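Local coordinates for protein ORF 37 (Human herpesvirus 8 type M, PDB 3POV) that degrades DNA as an endonuclease and exonuclease of the PDDEXK superfamily, processing branched viral DNA intermediates so that unit-length genomes can be packaged, at residues E201-D206 / F224-K229; R412-Q417 / V433-L438. All blocks are in the same frame, centred on the assembly; numbering follows the deposited sequence.

Contact 1: E201-D206 / F224-K229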
ATOM      1  N   GLU A 201       9.767  20.754   6.177  1.00 61.29           N
ATOM      2  CA  GLU A 201       9.161  19.923   7.209  1.00 59.10           C
ATOM      3  C   GLU A 201       9.900  18.603   7.375  1.00 58.58           C
ATOM      4  O   GLU A 201      10.575  18.135   6.454  1.00 64.41           O
ATOM      5  CB  GLU A 201       7.696  19.641   6.876  1.00 59.70           C
ATOM      6  CG  GLU A 201       6.801  20.864   6.874  1.00 63.75           C
ATOM      7  CD  GLU A 201       5.438  20.566   6.292  1.00 63.54           C
ATOM      8  OE1 GLU A 201       5.369  20.265   5.083  1.00 64.94           O
ATOM      9  OE2 GLU A 201       4.435  20.628   7.034  1.00 62.42           O
ATOM     10  N   THR A 202       9.767  18.012   8.556  1.00 51.35           N
ATOM     11  CA  THR A 202      10.294  16.685   8.808  1.00 48.37           C
ATOM     12  C   THR A 202       9.305  15.677   8.253  1.00 44.46           C
ATOM     13  O   THR A 202       8.111  15.733   8.549  1.00 38.36           O
ATOM     14  CB  THR A 202      10.497  16.425  10.311  1.00 59.66           C
ATOM     15  OG1 THR A 202       9.228  16.425  10.975  1.00 69.40           O
ATOM     16  CG2 THR A 202      11.387  17.493  10.923  1.00 58.97           C
ATOM     17  N   ASN A 203       9.803  14.763   7.432  1.00 43.63           N
ATOM     18  CA  ASN A 203       8.952  13.767   6.814  1.00 45.43           C
ATOM     19  C   ASN A 203       9.520  12.380   7.048  1.00 47.43           C
ATOM     20  O   ASN A 203      10.626  12.234   7.560  1.00 56.34           O
ATOM     21  CB  ASN A 203       8.829  14.036   5.312  1.00 53.89           C
ATOM     22  CG  ASN A 203       8.663  15.515   4.993  1.00 59.67           C
ATOM     23  OD1 ASN A 203       7.733  16.167   5.468  1.00 60.93           O
ATOM     24  ND2 ASN A 203       9.567  16.047   4.179  1.00 56.86           N
ATOM     25  N   CYS A 204       8.756  11.361   6.680  1.00 44.82           N
ATOM     26  CA  CYS A 204       9.249   9.994   6.724  1.00 46.62           C
ATOM     27  C   CYS A 204       9.081   9.359   5.355  1.00 45.92           C
ATOM     28  O   CYS A 204       7.972   9.296   4.818  1.00 43.93           O
ATOM     29  CB  CYS A 204       8.524   9.174   7.798  1.00 48.96           C
ATOM     30  SG  CYS A 204       9.125   7.469   7.951  1.00 58.80           S
ATOM     31  N   LEU A 205      10.193   8.898   4.793  1.00 53.40           N
ATOM     32  CA  LEU A 205      10.214   8.339   3.446  1.00 52.13           C
ATOM     33  C   LEU A 205      10.184   6.813   3.473  1.00 53.04           C
ATOM     34  O   LEU A 205       9.939   6.170   2.450  1.00 46.35           O
ATOM     35  CB  LEU A 205      11.471   8.808   2.711  1.00 55.58           C
ATOM     36  CG  LEU A 205      11.744  10.317   2.688  1.00 68.21           C
ATOM     37  CD1 LEU A 205      13.236  10.605   2.519  1.00 70.34           C
ATOM     38  CD2 LEU A 205      10.931  11.017   1.603  1.00 67.15           C
ATOM     39  N   ASP A 206      10.438   6.239   4.648  1.00 57.43           N
ATOM     40  CA  ASP A 206      10.579   4.791   4.783  1.00 59.52           C
ATOM     41  C   ASP A 206       9.670   4.178   5.844  1.00 54.99           C
ATOM     42  O   ASP A 206       9.809   4.456   7.035  1.00 53.42           O
ATOM     43  CB  ASP A 206      12.035   4.427   5.086  1.00 66.38           C
ATOM     44  CG  ASP A 206      12.960   4.725   3.929  1.00 73.24           C
ATOM     45  OD1 ASP A 206      12.785   4.108   2.858  1.00 76.24           O
ATOM     46  OD2 ASP A 206      13.862   5.574   4.089  1.00 75.34           O
ATOM     47  N   PHE A 224       4.868   7.480   1.926  1.00 36.95           N
ATOM     48  CA  PHE A 224       5.447   8.751   2.326  1.00 37.11           C
ATOM     49  C   PHE A 224       4.539   9.471   3.313  1.00 32.11           C
ATOM     50  O   PHE A 224       3.319   9.393   3.216  1.00 36.53           O
ATOM     51  CB  PHE A 224       5.699   9.622   1.081  1.00 32.98           C
ATOM     52  CG  PHE A 224       6.158  11.020   1.394  1.00 35.67           C
ATOM     53  CD1 PHE A 224       7.481  11.277   1.697  1.00 42.96           C
ATOM     54  CD2 PHE A 224       5.267  12.079   1.381  1.00 36.97           C
ATOM     55  CE1 PHE A 224       7.906  12.568   1.989  1.00 46.10           C
ATOM     56  CE2 PHE A 224       5.684  13.368   1.670  1.00 38.04           C
ATOM     57  CZ  PHE A 224       7.004  13.615   1.972  1.00 37.23           C
ATOM     58  N   ALA A 225       5.138  10.167   4.269  1.00 31.04           N
ATOM     59  CA  ALA A 225       4.365  10.997   5.185  1.00 36.62           C
ATOM     60  C   ALA A 225       5.049  12.335   5.457  1.00 40.50           C
ATOM     61  O   ALA A 225       6.248  12.387   5.730  1.00 37.21           O
ATOM     62  CB  ALA A 225       4.102  10.257   6.482  1.00 33.18           C
ATOM     63  N   ALA A 226       4.280  13.414   5.383  1.00 42.46           N
ATOM     64  CA  ALA A 226       4.814  14.750   5.630  1.00 48.95           C
ATOM     65  C   ALA A 226       4.420  15.286   7.002  1.00 52.89           C
ATOM     66  O   ALA A 226       3.321  15.027   7.495  1.00 48.26           O
ATOM     67  CB  ALA A 226       4.371  15.716   4.536  1.00 42.29           C
ATOM     68  N   ASN A 227       5.335  16.035   7.611  1.00 54.59           N
ATOM     69  CA  ASN A 227       5.080  16.713   8.877  1.00 56.28           C
ATOM     70  C   ASN A 227       4.745  15.751  10.013  1.00 58.14           C
ATOM     71  O   ASN A 227       3.643  15.778  10.562  1.00 59.78           O
ATOM     72  CB  ASN A 227       3.970  17.751   8.710  1.00 57.46           C
ATOM     73  CG  ASN A 227       3.960  18.776   9.824  1.00 55.18           C
ATOM     74  OD1 ASN A 227       5.003  19.322  10.193  1.00 54.90           O
ATOM     75  ND2 ASN A 227       2.778  19.054  10.360  1.00 49.42           N
ATOM     76  N   VAL A 228       5.707  14.900  10.357  1.00 62.65           N
ATOM     77  CA  VAL A 228       5.539  13.936  11.439  1.00 62.78           C
ATOM     78  C   VAL A 228       6.344  14.346  12.673  1.00 68.67           C
ATOM     79  O   VAL A 228       7.504  14.746  12.566  1.00 70.67           O
ATOM     80  CB  VAL A 228       5.965  12.521  11.002  1.00 64.37           C
ATOM     81  CG1 VAL A 228       5.097  12.035   9.854  1.00 61.79           C
ATOM     82  CG2 VAL A 228       7.431  12.507  10.600  1.00 68.62           C
ATOM     83  N   LYS A 229       5.720  14.240  13.841  1.00 76.31           N
ATOM     84  CA  LYS A 229       6.356  14.609  15.106  1.00 79.46           C
ATOM     85  C   LYS A 229       7.558  13.727  15.445  1.00 77.83           C
ATOM     86  O   LYS A 229       7.611  12.555  15.068  1.00 67.82           O
ATOM     87  CB  LYS A 229       5.336  14.537  16.244  1.00 80.62           C
ATOM     88  CG  LYS A 229       4.778  13.139  16.481  1.00 80.12           C
ATOM     89  CD  LYS A 229       3.772  13.124  17.621  1.00 83.29           C
ATOM     90  CE  LYS A 229       3.244  11.720  17.872  1.00 81.77           C
ATOM     91  NZ  LYS A 229       2.245  11.696  18.973  1.00 80.06           N
TER
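Cys204 and Ala225 face each other as an antiparallel hydrogen-bonded pair, and this pair is the regular part of an edge-strand contact that becomes irregular towards Thr202. Cys204 N donates to Ala225 O at 2.9 Å and Ala225 N returns a bond to Cys204 O at 3.0 Å.

Beyond this pair the bonding becomes mixed. Asn227, with positive phi and psi (61° and 63°), turns the chain, and its N-H is taken in the amide plane by a lone pair of the side-chain oxygen Asn203 OD1, 3.2 Å from Asn227 N. The other end of that amide, ND2, is held by the carbonyl of His198, so both ends of the group are tied and its rotation is fixed. A backbone bond follows, Val228 N to Thr202 O at 3.1 Å, and from the side chain Thr202 OG1 gives its proton to Val228 O at 2.9 Å. With chi1 at 65°, the Thr202 hydroxyl lies between its own backbone N and carbonyl carbon, facing Val228. Carboxylate oxygen OE2 of Glu201 rests against CB of Asn227, while OE1 is bonded to His198.

The apolar part centres on the Phe224 ring. CD2 of Leu205 meets its edge near the ring plane, 3.4 Å from CE1, and CB of Asn203 approaches the same CE1 obliquely. On the side of the strands that carries Cys204 and Ala225, Val228 CG2 lies loosely beside Cys204 CB.

The contact forms one edge of the PDDEXK nuclease sheet, beside the magnesium site: strand 203-204 is outermost, and 224-226 joins it to 243-250, which carries the magnesium ligands Glu246 and Ile247. Phe224 directly follows the magnesium ligand Asp223, and its ring packs on Lys190, Leu193 and Ala194 of helix 181-197.

Contact 2: R412-Q417 / V433-L438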
ATOM      1  N   ARG A 412       6.694  10.788 -18.999  1.00 33.29           N
ATOM      2  CA  ARG A 412       6.894  10.608 -20.445  1.00 38.10           C
ATOM      3  C   ARG A 412       8.294  10.057 -20.691  1.00 34.67           C
ATOM      4  O   ARG A 412       9.208  10.293 -19.895  1.00 27.99           O
ATOM      5  CB  ARG A 412       6.702  11.924 -21.223  1.00 29.16           C
ATOM      6  CG  ARG A 412       7.763  12.992 -20.934  1.00 29.51           C
ATOM      7  CD  ARG A 412       7.606  14.236 -21.816  1.00 31.59           C
ATOM      8  NE  ARG A 412       8.519  15.306 -21.416  1.00 24.66           N
ATOM      9  CZ  ARG A 412       9.790  15.394 -21.808  1.00 35.84           C
ATOM     10  NH1 ARG A 412      10.305  14.476 -22.621  1.00 27.36           N
ATOM     11  NH2 ARG A 412      10.551  16.399 -21.387  1.00 30.23           N
ATOM     12  N   LYS A 413       8.463   9.312 -21.778  1.00 34.20           N
ATOM     13  CA  LYS A 413       9.781   8.788 -22.121  1.00 37.19           C
ATOM     14  C   LYS A 413      10.708   9.939 -22.480  1.00 31.48           C
ATOM     15  O   LYS A 413      10.269  10.926 -23.072  1.00 26.14           O
ATOM     16  CB  LYS A 413       9.694   7.803 -23.285  1.00 41.40           C
ATOM     17  CG  LYS A 413       8.821   6.592 -23.005  1.00 54.67           C
ATOM     18  CD  LYS A 413       8.862   5.602 -24.159  1.00 65.74           C
ATOM     19  CE  LYS A 413       7.964   4.406 -23.889  1.00 74.20           C
ATOM     20  NZ  LYS A 413       6.532   4.806 -23.789  1.00 81.24           N
ATOM     21  N   ARG A 414      11.980   9.822 -22.100  1.00 33.12           N
ATOM     22  CA  ARG A 414      12.983  10.826 -22.447  1.00 35.88           C
ATOM     23  C   ARG A 414      13.155  10.944 -23.964  1.00 42.46           C
ATOM     24  O   ARG A 414      13.097   9.951 -24.691  1.00 37.46           O
ATOM     25  CB  ARG A 414      14.332  10.485 -21.814  1.00 38.64           C
ATOM     26  CG  ARG A 414      14.368  10.567 -20.292  1.00 40.25           C
ATOM     27  CD  ARG A 414      15.766  10.271 -19.772  1.00 35.71           C
ATOM     28  NE  ARG A 414      15.869  10.388 -18.320  1.00 39.27           N
ATOM     29  CZ  ARG A 414      16.374  11.440 -17.682  1.00 46.84           C
ATOM     30  NH1 ARG A 414      16.831  12.481 -18.364  1.00 49.22           N
ATOM     31  NH2 ARG A 414      16.425  11.452 -16.359  1.00 54.42           N
ATOM     32  N   GLY A 415      13.363  12.169 -24.431  1.00 44.15           N
ATOM     33  CA  GLY A 415      13.646  12.422 -25.829  1.00 41.53           C
ATOM     34  C   GLY A 415      15.121  12.707 -26.043  1.00 43.16           C
ATOM     35  O   GLY A 415      15.875  12.893 -25.087  1.00 46.30           O
ATOM     36  N   TYR A 416      15.531  12.746 -27.307  1.00 41.85           N
ATOM     37  CA  TYR A 416      16.930  12.968 -27.660  1.00 37.49           C
ATOM     38  C   TYR A 416      17.493  14.282 -27.116  1.00 37.65           C
ATOM     39  O   TYR A 416      18.681  14.379 -26.831  1.00 39.53           O
ATOM     40  CB  TYR A 416      17.131  12.856 -29.179  1.00 36.81           C
ATOM     41  CG  TYR A 416      17.078  11.426 -29.669  1.00 37.09           C
ATOM     42  CD1 TYR A 416      18.214  10.630 -29.677  1.00 41.92           C
ATOM     43  CD2 TYR A 416      15.887  10.865 -30.097  1.00 39.15           C
ATOM     44  CE1 TYR A 416      18.165   9.316 -30.109  1.00 43.54           C
ATOM     45  CE2 TYR A 416      15.829   9.551 -30.532  1.00 27.38           C
ATOM     46  CZ  TYR A 416      16.968   8.783 -30.536  1.00 41.66           C
ATOM     47  OH  TYR A 416      16.910   7.477 -30.972  1.00 43.54           O
ATOM     48  N   GLN A 417      16.640  15.282 -26.945  1.00 42.69           N
ATOM     49  CA  GLN A 417      17.101  16.579 -26.470  1.00 46.85           C
ATOM     50  C   GLN A 417      16.874  16.817 -24.967  1.00 48.35           C
ATOM     51  O   GLN A 417      17.165  17.899 -24.459  1.00 46.98           O
ATOM     52  CB  GLN A 417      16.457  17.700 -27.289  1.00 47.49           C
ATOM     53  CG  GLN A 417      16.796  17.654 -28.772  1.00 55.10           C
ATOM     54  CD  GLN A 417      16.072  18.720 -29.579  1.00 52.76           C
ATOM     55  OE1 GLN A 417      15.936  19.865 -29.143  1.00 48.02           O
ATOM     56  NE2 GLN A 417      15.605  18.347 -30.766  1.00 48.48           N
ATOM     57  N   VAL A 433      15.485   6.904 -15.476  1.00 44.78           N
ATOM     58  CA  VAL A 433      14.050   6.950 -15.200  1.00 43.99           C
ATOM     59  C   VAL A 433      13.335   7.967 -16.095  1.00 42.78           C
ATOM     60  O   VAL A 433      13.929   8.951 -16.538  1.00 37.33           O
ATOM     61  CB  VAL A 433      13.742   7.230 -13.704  1.00 33.70           C
ATOM     62  CG1 VAL A 433      14.026   8.685 -13.351  1.00 28.06           C
ATOM     63  CG2 VAL A 433      12.294   6.885 -13.385  1.00 37.03           C
ATOM     64  N   GLU A 434      12.055   7.718 -16.359  1.00 41.99           N
ATOM     65  CA  GLU A 434      11.267   8.601 -17.208  1.00 39.92           C
ATOM     66  C   GLU A 434      11.136   9.992 -16.602  1.00 45.25           C
ATOM     67  O   GLU A 434      11.520  10.222 -15.459  1.00 51.88           O
ATOM     68  CB  GLU A 434       9.890   7.999 -17.497  1.00 33.36           C
ATOM     69  CG  GLU A 434       9.970   6.653 -18.191  1.00 46.56           C
ATOM     70  CD  GLU A 434       8.640   6.205 -18.759  1.00 62.60           C
ATOM     71  OE1 GLU A 434       8.460   4.986 -18.972  1.00 68.64           O
ATOM     72  OE2 GLU A 434       7.774   7.073 -18.995  1.00 64.57           O
ATOM     73  N   ILE A 435      10.600  10.920 -17.385  1.00 38.69           N
ATOM     74  CA  ILE A 435      10.500  12.308 -16.966  1.00 34.21           C
ATOM     75  C   ILE A 435       9.086  12.633 -16.515  1.00 41.61           C
ATOM     76  O   ILE A 435       8.118  12.352 -17.228  1.00 39.27           O
ATOM     77  CB  ILE A 435      10.936  13.279 -18.096  1.00 37.29           C
ATOM     78  CG1 ILE A 435      12.424  13.099 -18.401  1.00 28.83           C
ATOM     79  CG2 ILE A 435      10.629  14.726 -17.718  1.00 30.19           C
ATOM     80  CD1 ILE A 435      12.929  13.989 -19.491  1.00 32.99           C
ATOM     81  N   PRO A 436       8.965  13.212 -15.312  1.00 41.72           N
ATOM     82  CA  PRO A 436       7.674  13.616 -14.756  1.00 36.45           C
ATOM     83  C   PRO A 436       7.209  14.939 -15.352  1.00 33.75           C
ATOM     84  O   PRO A 436       7.957  15.915 -15.357  1.00 35.49           O
ATOM     85  CB  PRO A 436       7.982  13.781 -13.266  1.00 37.44           C
ATOM     86  CG  PRO A 436       9.412  14.195 -13.241  1.00 36.36           C
ATOM     87  CD  PRO A 436      10.073  13.456 -14.370  1.00 35.86           C
ATOM     88  N   THR A 437       5.972  14.961 -15.837  1.00 35.45           N
ATOM     89  CA  THR A 437       5.403  16.149 -16.457  1.00 37.89           C
ATOM     90  C   THR A 437       4.333  16.773 -15.558  1.00 47.50           C
ATOM     91  O   THR A 437       4.210  17.997 -15.473  1.00 46.40           O
ATOM     92  CB  THR A 437       4.793  15.812 -17.833  1.00 33.95           C
ATOM     93  OG1 THR A 437       3.672  14.938 -17.660  1.00 30.17           O
ATOM     94  CG2 THR A 437       5.831  15.124 -18.726  1.00 31.82           C
ATOM     95  N   LEU A 438       3.572  15.918 -14.879  1.00 48.06           N
ATOM     96  CA  LEU A 438       2.480  16.356 -14.019  1.00 45.93           C
ATOM     97  C   LEU A 438       2.529  15.681 -12.651  1.00 44.18           C
ATOM     98  O   LEU A 438       2.966  14.536 -12.529  1.00 39.88           O
ATOM     99  CB  LEU A 438       1.139  16.009 -14.662  1.00 44.94           C
ATOM    100  CG  LEU A 438       0.312  17.051 -15.405  1.00 45.37           C
ATOM    101  CD1 LEU A 438      -1.071  16.472 -15.653  1.00 38.22           C
ATOM    102  CD2 LEU A 438       0.214  18.350 -14.619  1.00 53.01           C
TER
HETATM  103  O   HOH W   1       5.737   4.126 -20.834  1.00 65.38           O
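Arg412 and Ile435 form an antiparallel hydrogen-bonded pair at the end of strand 403-412, and the long arginine side chain crosses Thr437 at a slant and runs alongside Ile435, pointing the same way. Arg412 N donates to Ile435 O at 2.8 Å, and Ile435 N to Arg412 O at 2.9 Å.

From CB, which has Thr437 CG2 at the limit of contact, chi1 of 67° sets CG between the backbone N and the carbonyl carbon. CG thereby comes 3.6 Å from Thr437 CG2, with Ile435 O also near. CD and NE, along an extended chain, stay beside the same methyl. At CZ the company changes: Ile435 CD1 lies over one face of the guanidinium, and NH2 has CD1 at 3.9 Å and CG2 slightly farther off. The aliphatic shaft thus packs on threonine and the flat head on isoleucine. NH1 reaches a salt bridge with Asp418, which also accepts a bond from Gly415 N, while NH2 has a long, weak ion pair with Asp349.

Ile435 is shared. Its CG1 touches CG of Arg414 at 3.7 Å and sits over the centre of the Arg414 guanidinium, the two side chains crossing at about a right angle. Arg414 NE donates to Val433 O at 3.0 Å, the acceptor 24° out of the guanidinium plane, and NH2 bonds to Asp430 O. Lys413 and Glu434 run side by side without touching charges; a water accepts from Lys413 NZ and is weakly bonded to Glu434 OE1.

This is structural packing within the PDDEXK nuclease sheet, where the loop towards 423-424 leaves strand 403-412. Strand 435-443 lies between 403-412 and 342-347; Thr437 and Leu438, both opposite Phe410, make a classic beta bulge, and Val433 and Pro436 pack on helix 181-197.

Both contacts are antiparallel strand pairings in one large mixed sheet, with centres about 27 Å apart, and each includes residues that touch helix 181-197. Contact 1 lies at an outermost strand, with buried residues on 224-226 but a more open partner segment; contact 2 involves interior strands, its arginine-isoleucine pair buried and its lysine exposed. Contact 1 extends a short ladder through a threonine hydroxyl that donates and an asparagine oxygen that accepts; contact 2 lays two guanidinium groups against isoleucine, and there an arginine N-H also reaches a backbone carbonyl. A magnesium ion lies about 9 Å from the Phe224 side chain and about 12 Å from that of Glu434; contact 2 comes nearer the nucleic acid.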